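Local coordinates for protein succinate-semialdehyde dehydrogenase (Streptococcus pyogenes MGAS1882, PDB 4OGD) that probably oxidises succinic semialdehyde to succinate with NADP+ as cofactor, as a member of the aldehyde dehydrogenase family, at residues F17-D22 and L184-Q190; L25-E30 and V194-V200; E229-A235 and Y386-T391; K267-V271 and V380-S384. All coordinates share one frame; numbering follows the deposited sequence.

Contact 1: residues F17-D22 and L184-Q190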
# COMPACT_ATOMS: atom_id res chain seq x y z
N PHE A 17 22.58 6.96 -25.10
CA PHE A 17 23.15 6.87 -23.77
C PHE A 17 23.66 5.46 -23.50
O PHE A 17 23.10 4.48 -24.00
CB PHE A 17 22.11 7.28 -22.72
CG PHE A 17 21.57 8.66 -22.92
CD1 PHE A 17 20.60 8.91 -23.86
CD2 PHE A 17 22.06 9.73 -22.17
CE1 PHE A 17 20.10 10.18 -24.06
CE2 PHE A 17 21.56 11.00 -22.36
CZ PHE A 17 20.58 11.22 -23.31
N ASP A 18 24.73 5.37 -22.73
CA ASP A 18 25.29 4.07 -22.37
C ASP A 18 24.53 3.46 -21.21
O ASP A 18 24.07 4.17 -20.32
CB ASP A 18 26.76 4.21 -21.99
CG ASP A 18 27.61 4.72 -23.13
OD1 ASP A 18 27.43 4.22 -24.27
OD2 ASP A 18 28.45 5.61 -22.89
N ASN A 19 24.39 2.14 -21.24
CA ASN A 19 23.74 1.45 -20.14
C ASN A 19 24.64 1.39 -18.92
O ASN A 19 25.87 1.34 -19.03
CB ASN A 19 23.30 0.05 -20.58
CG ASN A 19 21.92 0.05 -21.22
OD1 ASN A 19 21.73 0.64 -22.28
ND2 ASN A 19 20.96 -0.61 -20.58
N MET A 20 24.02 1.43 -17.75
CA MET A 20 24.72 1.28 -16.48
C MET A 20 25.16 -0.16 -16.26
O MET A 20 24.40 -1.10 -16.51
CB MET A 20 23.80 1.73 -15.34
CG MET A 20 24.40 1.65 -13.95
SD MET A 20 23.28 2.33 -12.70
CE MET A 20 23.71 4.07 -12.72
N THR A 21 26.40 -0.35 -15.81
CA THR A 21 26.90 -1.70 -15.56
C THR A 21 26.37 -2.23 -14.23
O THR A 21 25.89 -1.46 -13.39
CB THR A 21 28.43 -1.74 -15.53
OG1 THR A 21 28.91 -0.92 -14.46
CG2 THR A 21 28.99 -1.23 -16.85
N ASP A 22 26.45 -3.54 -14.04
CA ASP A 22 26.08 -4.14 -12.76
C ASP A 22 26.86 -3.53 -11.60
O ASP A 22 26.27 -3.24 -10.56
CB ASP A 22 26.26 -5.66 -12.79
CG ASP A 22 25.26 -6.35 -13.69
OD1 ASP A 22 24.14 -5.82 -13.85
OD2 ASP A 22 25.59 -7.43 -14.23
N LEU A 184 18.86 5.56 -13.51
CA LEU A 184 19.41 4.25 -13.85
C LEU A 184 19.10 3.85 -15.29
O LEU A 184 17.96 3.49 -15.61
CB LEU A 184 18.85 3.18 -12.91
CG LEU A 184 18.79 3.44 -11.41
CD1 LEU A 184 18.15 2.25 -10.71
CD2 LEU A 184 20.18 3.71 -10.84
N PHE A 185 20.09 3.93 -16.17
CA PHE A 185 19.91 3.43 -17.53
C PHE A 185 20.12 1.92 -17.48
O PHE A 185 21.19 1.41 -17.83
CB PHE A 185 20.91 4.08 -18.50
CG PHE A 185 20.57 5.51 -18.86
CD1 PHE A 185 19.27 5.89 -19.17
CD2 PHE A 185 21.57 6.48 -18.91
CE1 PHE A 185 18.96 7.19 -19.50
CE2 PHE A 185 21.27 7.80 -19.26
CZ PHE A 185 19.96 8.15 -19.55
N ILE A 186 19.10 1.19 -17.04
CA ILE A 186 19.23 -0.24 -16.80
C ILE A 186 18.21 -1.11 -17.54
O ILE A 186 17.18 -0.62 -18.02
CB ILE A 186 19.18 -0.58 -15.29
CG1 ILE A 186 17.90 -0.02 -14.67
CG2 ILE A 186 20.42 -0.04 -14.57
CD1 ILE A 186 17.65 -0.51 -13.25
N SER A 187 18.50 -2.40 -17.61
CA SER A 187 17.64 -3.37 -18.27
C SER A 187 16.55 -3.82 -17.31
O SER A 187 16.65 -3.57 -16.11
CB SER A 187 18.45 -4.60 -18.66
OG SER A 187 18.89 -5.27 -17.50
N TYR A 188 15.54 -4.50 -17.83
CA TYR A 188 14.47 -5.03 -16.99
C TYR A 188 15.01 -6.04 -15.98
O TYR A 188 14.52 -6.13 -14.86
CB TYR A 188 13.39 -5.70 -17.84
CG TYR A 188 12.60 -4.76 -18.72
CD1 TYR A 188 12.49 -3.41 -18.40
CD2 TYR A 188 11.95 -5.23 -19.86
CE1 TYR A 188 11.75 -2.54 -19.21
CE2 TYR A 188 11.22 -4.37 -20.66
CZ TYR A 188 11.12 -3.03 -20.34
OH TYR A 188 10.39 -2.19 -21.14
N ASP A 189 16.03 -6.79 -16.38
CA ASP A 189 16.62 -7.77 -15.48
C ASP A 189 17.32 -7.06 -14.32
O ASP A 189 17.28 -7.53 -13.19
CB ASP A 189 17.58 -8.69 -16.22
CG ASP A 189 16.87 -9.59 -17.21
OD1 ASP A 189 15.76 -10.05 -16.89
OD2 ASP A 189 17.43 -9.83 -18.30
N GLN A 190 17.96 -5.93 -14.61
CA GLN A 190 18.58 -5.14 -13.56
C GLN A 190 17.52 -4.53 -12.65
O GLN A 190 17.75 -4.40 -11.45
CB GLN A 190 19.49 -4.06 -14.16
CG GLN A 190 20.82 -4.62 -14.69
CD GLN A 190 21.63 -3.58 -15.45
OE1 GLN A 190 21.12 -2.91 -16.35
NE2 GLN A 190 22.91 -3.46 -15.09
O HOH W 1 22.38 -2.09 -18.40

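Contact 2: residues L25-E30 and V194-V200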
# COMPACT_ATOMS: atom_id res chain seq x y z
N LEU A 25 25.64 -0.05 -10.89
CA LEU A 25 24.36 -0.13 -10.19
C LEU A 25 24.54 -0.46 -8.71
O LEU A 25 23.91 0.16 -7.84
CB LEU A 25 23.46 -1.16 -10.88
CG LEU A 25 22.09 -1.42 -10.25
CD1 LEU A 25 21.27 -0.13 -10.16
CD2 LEU A 25 21.35 -2.48 -11.06
N ALA A 26 25.40 -1.43 -8.41
CA ALA A 26 25.69 -1.76 -7.02
C ALA A 26 26.24 -0.54 -6.29
O ALA A 26 25.83 -0.24 -5.16
CB ALA A 26 26.66 -2.93 -6.92
N ASP A 27 27.16 0.17 -6.93
CA ASP A 27 27.75 1.36 -6.33
C ASP A 27 26.68 2.42 -6.01
O ASP A 27 26.71 3.03 -4.94
CB ASP A 27 28.86 1.93 -7.21
CG ASP A 27 30.06 1.00 -7.31
OD1 ASP A 27 30.16 0.06 -6.50
OD2 ASP A 27 30.91 1.22 -8.19
N VAL A 28 25.75 2.62 -6.94
CA VAL A 28 24.65 3.56 -6.74
C VAL A 28 23.75 3.16 -5.57
O VAL A 28 23.37 4.00 -4.76
CB VAL A 28 23.82 3.75 -8.04
CG1 VAL A 28 22.52 4.48 -7.75
CG2 VAL A 28 24.63 4.52 -9.06
N LEU A 29 23.41 1.87 -5.47
CA LEU A 29 22.57 1.43 -4.36
C LEU A 29 23.27 1.61 -3.02
O LEU A 29 22.64 2.02 -2.04
CB LEU A 29 22.11 -0.02 -4.54
CG LEU A 29 21.18 -0.26 -5.73
CD1 LEU A 29 20.77 -1.73 -5.77
CD2 LEU A 29 19.94 0.63 -5.67
N GLU A 30 24.56 1.31 -2.96
CA GLU A 30 25.30 1.49 -1.72
C GLU A 30 25.34 2.96 -1.31
O GLU A 30 25.12 3.30 -0.15
CB GLU A 30 26.71 0.90 -1.80
CG GLU A 30 27.48 0.96 -0.48
CD GLU A 30 26.90 0.08 0.63
OE1 GLU A 30 25.88 -0.63 0.42
OE2 GLU A 30 27.49 0.09 1.73
N VAL A 194 17.20 -4.70 -8.56
CA VAL A 194 16.99 -3.54 -7.71
C VAL A 194 15.84 -3.82 -6.72
O VAL A 194 15.96 -3.56 -5.53
CB VAL A 194 16.73 -2.25 -8.53
CG1 VAL A 194 16.32 -1.09 -7.62
CG2 VAL A 194 17.99 -1.87 -9.32
N ILE A 195 14.76 -4.39 -7.23
CA ILE A 195 13.59 -4.67 -6.39
C ILE A 195 13.91 -5.71 -5.32
O ILE A 195 13.40 -5.64 -4.20
CB ILE A 195 12.39 -5.11 -7.26
CG1 ILE A 195 12.01 -3.97 -8.20
CG2 ILE A 195 11.19 -5.47 -6.38
CD1 ILE A 195 10.87 -4.29 -9.18
N ALA A 196 14.78 -6.66 -5.65
CA ALA A 196 15.15 -7.71 -4.70
C ALA A 196 16.25 -7.28 -3.73
O ALA A 196 16.60 -8.03 -2.82
CB ALA A 196 15.59 -8.95 -5.46
N ASP A 197 16.80 -6.09 -3.92
CA ASP A 197 17.92 -5.65 -3.09
C ASP A 197 17.39 -5.15 -1.76
O ASP A 197 16.45 -4.37 -1.72
CB ASP A 197 18.69 -4.53 -3.80
CG ASP A 197 20.00 -4.21 -3.12
OD1 ASP A 197 19.98 -3.49 -2.09
OD2 ASP A 197 21.05 -4.68 -3.59
N LYS A 198 17.99 -5.60 -0.66
CA LYS A 198 17.47 -5.25 0.66
C LYS A 198 17.62 -3.77 1.03
O LYS A 198 16.99 -3.30 1.97
CB LYS A 198 18.07 -6.14 1.75
CG LYS A 198 19.55 -5.95 1.98
CD LYS A 198 20.03 -6.96 3.00
CE LYS A 198 21.43 -6.65 3.48
NZ LYS A 198 21.79 -7.58 4.59
N ARG A 199 18.44 -3.04 0.28
CA ARG A 199 18.58 -1.60 0.52
C ARG A 199 17.38 -0.85 -0.04
O ARG A 199 17.10 0.28 0.37
CB ARG A 199 19.88 -1.08 -0.09
CG ARG A 199 21.12 -1.59 0.64
CD ARG A 199 22.40 -1.39 -0.18
NE ARG A 199 22.42 -2.23 -1.38
CZ ARG A 199 23.51 -2.48 -2.11
NH1 ARG A 199 24.68 -1.96 -1.76
NH2 ARG A 199 23.42 -3.26 -3.18
N VAL A 200 16.67 -1.48 -0.97
CA VAL A 200 15.49 -0.89 -1.58
C VAL A 200 14.23 -1.31 -0.81
O VAL A 200 14.01 -2.50 -0.56
CB VAL A 200 15.40 -1.27 -3.07
CG1 VAL A 200 14.10 -0.79 -3.68
CG2 VAL A 200 16.61 -0.67 -3.81
O HOH W 2 27.17 -2.66 -3.17

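Contact 3: residues E229-A235 and Y386-T391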
# COMPACT_ATOMS: atom_id res chain seq x y z
N GLU A 229 0.31 3.98 -10.19
CA GLU A 229 -0.46 5.01 -10.88
C GLU A 229 -0.53 4.61 -12.34
O GLU A 229 0.45 4.75 -13.08
CB GLU A 229 0.22 6.37 -10.72
CG GLU A 229 0.26 6.89 -9.29
CD GLU A 229 -0.99 7.66 -8.89
OE1 GLU A 229 -1.90 7.86 -9.74
OE2 GLU A 229 -1.07 8.07 -7.70
N LEU A 230 -1.67 4.07 -12.75
CA LEU A 230 -1.76 3.45 -14.07
C LEU A 230 -2.69 4.21 -15.02
O LEU A 230 -2.94 5.41 -14.83
CB LEU A 230 -2.19 1.99 -13.92
CG LEU A 230 -1.37 1.20 -12.89
CD1 LEU A 230 -1.90 -0.23 -12.77
CD2 LEU A 230 0.13 1.20 -13.24
N GLY A 231 -3.17 3.53 -16.04
CA GLY A 231 -3.96 4.18 -17.07
C GLY A 231 -5.38 4.42 -16.62
O GLY A 231 -5.78 4.04 -15.51
N GLY A 232 -6.16 5.04 -17.50
CA GLY A 232 -7.57 5.26 -17.22
C GLY A 232 -8.40 5.21 -18.49
O GLY A 232 -7.87 5.22 -19.60
N ASP A 233 -9.72 5.12 -18.32
CA ASP A 233 -10.62 5.24 -19.45
C ASP A 233 -11.76 6.13 -18.98
O ASP A 233 -12.93 5.72 -18.92
CB ASP A 233 -11.14 3.86 -19.90
CG ASP A 233 -11.62 3.85 -21.33
OD1 ASP A 233 -11.19 4.74 -22.10
OD2 ASP A 233 -12.40 2.95 -21.70
N ASP A 234 -11.39 7.36 -18.61
CA ASP A 234 -12.26 8.22 -17.81
C ASP A 234 -13.55 8.57 -18.51
O ASP A 234 -13.56 8.92 -19.69
CB ASP A 234 -11.53 9.52 -17.44
CG ASP A 234 -10.36 9.30 -16.49
OD1 ASP A 234 -10.16 8.17 -15.99
OD2 ASP A 234 -9.66 10.30 -16.22
N ALA A 235 -14.65 8.49 -17.77
CA ALA A 235 -15.95 8.90 -18.30
C ALA A 235 -16.18 10.40 -18.05
O ALA A 235 -16.09 10.87 -16.91
CB ALA A 235 -17.05 8.08 -17.67
N TYR A 386 -11.12 0.32 -15.44
CA TYR A 386 -10.37 1.47 -14.97
C TYR A 386 -11.20 2.30 -14.02
O TYR A 386 -12.42 2.16 -13.95
CB TYR A 386 -9.96 2.34 -16.16
CG TYR A 386 -9.18 1.59 -17.21
CD1 TYR A 386 -9.82 1.00 -18.29
CD2 TYR A 386 -7.80 1.46 -17.10
CE1 TYR A 386 -9.11 0.31 -19.25
CE2 TYR A 386 -7.08 0.77 -18.06
CZ TYR A 386 -7.74 0.20 -19.13
OH TYR A 386 -7.03 -0.48 -20.08
N GLY A 387 -10.54 3.18 -13.28
CA GLY A 387 -11.26 4.10 -12.42
C GLY A 387 -10.31 5.16 -11.92
O GLY A 387 -10.03 5.23 -10.73
N LEU A 388 -9.79 5.97 -12.84
CA LEU A 388 -8.79 6.96 -12.44
C LEU A 388 -9.43 8.32 -12.19
O LEU A 388 -9.50 8.77 -11.04
CB LEU A 388 -7.69 7.08 -13.50
CG LEU A 388 -6.54 8.02 -13.11
CD1 LEU A 388 -5.88 7.64 -11.78
CD2 LEU A 388 -5.51 7.99 -14.22
N GLY A 389 -9.89 8.96 -13.26
CA GLY A 389 -10.54 10.25 -13.15
C GLY A 389 -11.94 10.24 -13.73
O GLY A 389 -12.67 9.27 -13.60
N GLY A 390 -12.30 11.34 -14.38
CA GLY A 390 -13.64 11.48 -14.93
C GLY A 390 -14.17 12.87 -14.72
O GLY A 390 -13.63 13.63 -13.92
N THR A 391 -15.23 13.21 -15.45
CA THR A 391 -15.81 14.54 -15.39
C THR A 391 -17.31 14.44 -15.26
O THR A 391 -17.92 13.57 -15.87
CB THR A 391 -15.49 15.32 -16.68
OG1 THR A 391 -14.09 15.62 -16.71
CG2 THR A 391 -16.30 16.62 -16.78
O HOH W 3 -13.31 4.48 -15.89
O HOH W 4 -10.75 5.60 -15.59
O HOH W 5 -10.48 12.83 -16.33
O HOH W 6 -14.73 7.69 -14.83

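Contact 4: residues K267-V271 and V380-S384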
# COMPACT_ATOMS: atom_id res chain seq x y z
N LYS A 267 -11.68 10.05 -22.07
CA LYS A 267 -11.68 9.06 -23.15
C LYS A 267 -13.06 8.55 -23.53
O LYS A 267 -13.28 8.17 -24.68
CB LYS A 267 -10.74 7.89 -22.83
CG LYS A 267 -9.33 8.34 -22.52
CD LYS A 267 -8.33 7.21 -22.74
CE LYS A 267 -6.89 7.68 -22.41
NZ LYS A 267 -6.56 7.52 -20.95
N ARG A 268 -13.98 8.53 -22.58
CA ARG A 268 -15.35 8.08 -22.88
C ARG A 268 -16.33 9.20 -22.59
O ARG A 268 -16.65 9.46 -21.43
CB ARG A 268 -15.74 6.83 -22.07
CG ARG A 268 -14.88 5.59 -22.34
CD ARG A 268 -15.37 4.39 -21.51
NE ARG A 268 -15.14 4.63 -20.09
CZ ARG A 268 -15.96 4.26 -19.11
NH1 ARG A 268 -17.09 3.61 -19.39
NH2 ARG A 268 -15.66 4.54 -17.86
N PHE A 269 -16.82 9.86 -23.63
CA PHE A 269 -17.86 10.85 -23.45
C PHE A 269 -19.18 10.12 -23.35
O PHE A 269 -19.54 9.36 -24.24
CB PHE A 269 -17.89 11.82 -24.63
CG PHE A 269 -16.71 12.76 -24.66
CD1 PHE A 269 -16.62 13.80 -23.75
CD2 PHE A 269 -15.70 12.60 -25.60
CE1 PHE A 269 -15.54 14.68 -23.77
CE2 PHE A 269 -14.60 13.48 -25.62
CZ PHE A 269 -14.53 14.52 -24.70
N ILE A 270 -19.90 10.34 -22.26
CA ILE A 270 -21.19 9.68 -22.07
C ILE A 270 -22.29 10.73 -22.19
O ILE A 270 -22.33 11.68 -21.42
CB ILE A 270 -21.21 8.96 -20.71
CG1 ILE A 270 -20.09 7.90 -20.69
CG2 ILE A 270 -22.55 8.29 -20.48
CD1 ILE A 270 -20.04 7.11 -19.39
N VAL A 271 -23.16 10.56 -23.18
CA VAL A 271 -24.13 11.59 -23.54
C VAL A 271 -25.54 11.01 -23.63
O VAL A 271 -25.74 9.89 -24.10
CB VAL A 271 -23.72 12.29 -24.86
CG1 VAL A 271 -23.75 11.32 -26.02
CG2 VAL A 271 -24.62 13.46 -25.15
N VAL A 380 -22.80 2.79 -17.13
CA VAL A 380 -21.77 2.71 -18.17
C VAL A 380 -20.43 3.27 -17.66
O VAL A 380 -19.39 2.65 -17.85
CB VAL A 380 -22.21 3.43 -19.47
CG1 VAL A 380 -21.07 3.46 -20.47
CG2 VAL A 380 -23.40 2.71 -20.07
N ALA A 381 -20.48 4.40 -16.97
CA ALA A 381 -19.26 4.96 -16.38
C ALA A 381 -18.52 3.95 -15.51
O ALA A 381 -17.29 3.85 -15.55
CB ALA A 381 -19.59 6.23 -15.58
N ASN A 382 -19.29 3.17 -14.74
CA ASN A 382 -18.70 2.23 -13.79
C ASN A 382 -18.42 0.86 -14.38
O ASN A 382 -17.75 0.04 -13.74
CB ASN A 382 -19.58 2.09 -12.54
CG ASN A 382 -19.58 3.35 -11.71
OD1 ASN A 382 -18.69 4.18 -11.83
ND2 ASN A 382 -20.59 3.50 -10.84
N ASP A 383 -18.95 0.60 -15.57
CA ASP A 383 -18.66 -0.65 -16.26
C ASP A 383 -17.32 -0.51 -16.95
O ASP A 383 -17.23 -0.36 -18.17
CB ASP A 383 -19.77 -1.00 -17.27
CG ASP A 383 -19.56 -2.34 -17.93
OD1 ASP A 383 -18.92 -3.23 -17.32
OD2 ASP A 383 -20.05 -2.53 -19.08
N SER A 384 -16.26 -0.56 -16.15
CA SER A 384 -14.92 -0.27 -16.64
C SER A 384 -13.90 -1.00 -15.77
O SER A 384 -14.11 -1.15 -14.57
CB SER A 384 -14.66 1.23 -16.56
OG SER A 384 -13.37 1.56 -17.05
O HOH W 3 -13.31 4.48 -15.89

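Contact 1: residues F17-D22 and L184-Q190
A capping box formed by Ser187 and Gln190 starts helix 188-196, and its glutamine also carries the polar half of the contact with Met20 and Asp22. Ser187 OG accepts from Gln190 N at 3.1 Å, and Gln190 OE1 receives Ser187 N at 3.0 Å, on a lone pair in the carbonyl plane. With OE1 held, the amide rotation is fixed and NE2 faces segment 17-22. There Gln190 NE2 donates to Met20 O at 3.1 Å, nearly within its own amide plane, and to Asp22 OD1 at 2.9 Å, which it meets from above a carboxylate turned 75° from the amide. Met20 N closes the backbone link by donating to Phe185 O at 2.8 Å, the carbonyl of the residue centring an inverse gamma turn. Phe17 CB lies over one face of the Phe185 ring, offset toward its rim, and the two rings meet obliquely at 42°. Met20, its CG anti to the backbone N (chi1 -179°), sends SD to within 3.9 Å of Leu184 CD2. Around these side chains, Phe17 and Phe185 both rest on Pro161 of helix 161-173, Met20 leans on Leu25 and Val28 of helix 22-41, and Leu184 reaches Val153 of strand 152-155.

Contact 2: residues L25-E30 and V194-V200
Asp197 OD1 is gripped by two donors of one residue, Arg199 N at 2.9 Å and Arg199 NE at 2.8 Å, and the arginine so held reaches across to Glu30. The NE bond is almost straight at 176° and meets the syn side of the carboxylate, whereas the backbone N comes in on the anti side and defines an Asx turn. Arg199 NH2 completes a side-on, two-nitrogen grip by donating to Asp197 OD2 at 2.8 Å. This leaves Arg199 NH1 to cross the contact: it donates to Glu30 OE1 at 2.8 Å from the anti side, within the guanidinium plane, although the two flat groups stand 57° apart. The bend at chi3 (-68°) in Arg199 turns the guanidinium flat over Leu29, whose CB lies 3.6 Å above one face. A water accepts from NH1 and donates weakly to Ala26 O. The whole forms a salt-bridge network of Glu30, Asp197 and Arg199 that ties helix 22-41 to the type I turn from Asp197 to Val200, the link from helix 188-196 into strand 200-206 of the mixed, largely parallel sheet. Beneath the network, Leu29 splits its two methyls between the turn and the strand start: CD1 touches Asp197 OD2 at 3.7 Å, and CD2 sits 4.0 Å from Val200 CG2. One turn earlier on the same helix, both methyls of Leu25 meet Val194 CG2, CD1 at 3.8 Å. Lys224 NZ also donates to Ile195 O and Val200 O.

Contact 3: residues E229-A235 and Y386-T391
Asp233 and Asp234 follow the Glu-Leu-Gly-Gly sequence of residues 229-232, a family signature of aldehyde dehydrogenases, and both pack against segment 386-391. The tight part lies where glycines let the two segments close in. Gly389 N donates to Asp234 OD1 at 2.9 Å, from above the carboxylate plane (47° out of it), and Gly389 CA lies 3.2 Å from Asp234 OD2. Gly390 adopts a phi of 139°, a conformation largely confined to glycine, and its CA comes to 3.2 Å from Ala235 O. Ala235 O also accepts from Thr391 N at 2.9 Å. Toward the other end, Tyr386 CD1 meets Asp233 CB at 3.5 Å, while Leu388 turns its CB toward Gly232. Between these direct contacts the fit is looser and water fills in. One water accepts from Asp233 N at 3.0 Å and from Leu388 N at 2.9 Å and donates to Asp234 OD1 at 2.7 Å, so that this oxygen has two donors. Another bridges Ala235 N to Gly389 O. Segment 229-235 leads from strand 225-229 of one sheet to strand 235-238 of the other, beside its parallel partner 391-393; Leu230 packs on Leu223 of the second subunit, and Tyr386 on Glu209 of helix 209-221.

Contact 4: residues K267-V271 and V380-S384
Arg268 and Ile270 reach from strand 268-272, an inner strand of the seven-stranded mixed sheet, to the C-terminal end of helix 374-382, which lies across one sheet face at Val380 and Ala381. The arginine leaves its strand with CB directed toward the helix; CG is anti to the carbonyl carbon (chi1 -62°), and the chain runs straight through CD before bending at chi3. NE does not reach the helix but donates to Asp233 O, which anchors the middle of the side chain. Arg268 CZ lies 3.8 Å from Ala381 O. The two terminal nitrogens take two successive carbonyls near the C-terminal end of the helix: NH1 donates to Val380 O at 2.9 Å, placed above that carbonyl's plane, and NH2 to Ala381 O at 2.9 Å in a nearly straight bond (173°). Both oxygens lie in the guanidinium plane, at its edge. Positive charge there probably complements the negative end of the helix dipole. Two residues along the strand, Ile270 points the same way and fits CD1 beside the helix, 3.9 Å from Val380 CG1 and 3.9 Å from Ala381 CB, an apolar neighbour to the polar grip; Ala235 and Val371 of the flanking strands also touch Ile270. Past the helix, Ser384 CB comes to 3.7 Å from Arg268 NH2, its OG sits over one guanidinium face, and that OG is hydrogen-bonded to Tyr386 N.

How the contacts relate
The four contacts form two touching pairs. Contacts 1 and 2, with centres about 13 Å apart, share helix 188-196 and interleave along the chain: Met20 SD of contact 1 packs 3.7 Å from Leu25 CA of contact 2, on the helix that loop 17-22 leads into. Contacts 3 and 4 have centres about 10 Å apart, and contact 4 is nested inside the loop closed by contact 3; Asp234 O and Arg268 N lie 2.9 Å apart, a probable hydrogen bond, and one water belongs to both. Contact 2 lies about 42 Å from contact 4, centre to centre. By family analogy, the first pair probably belongs to the cofactor-binding domain, contact 4, on the seven-stranded sheet, to the catalytic domain, and contact 3 probably links the two.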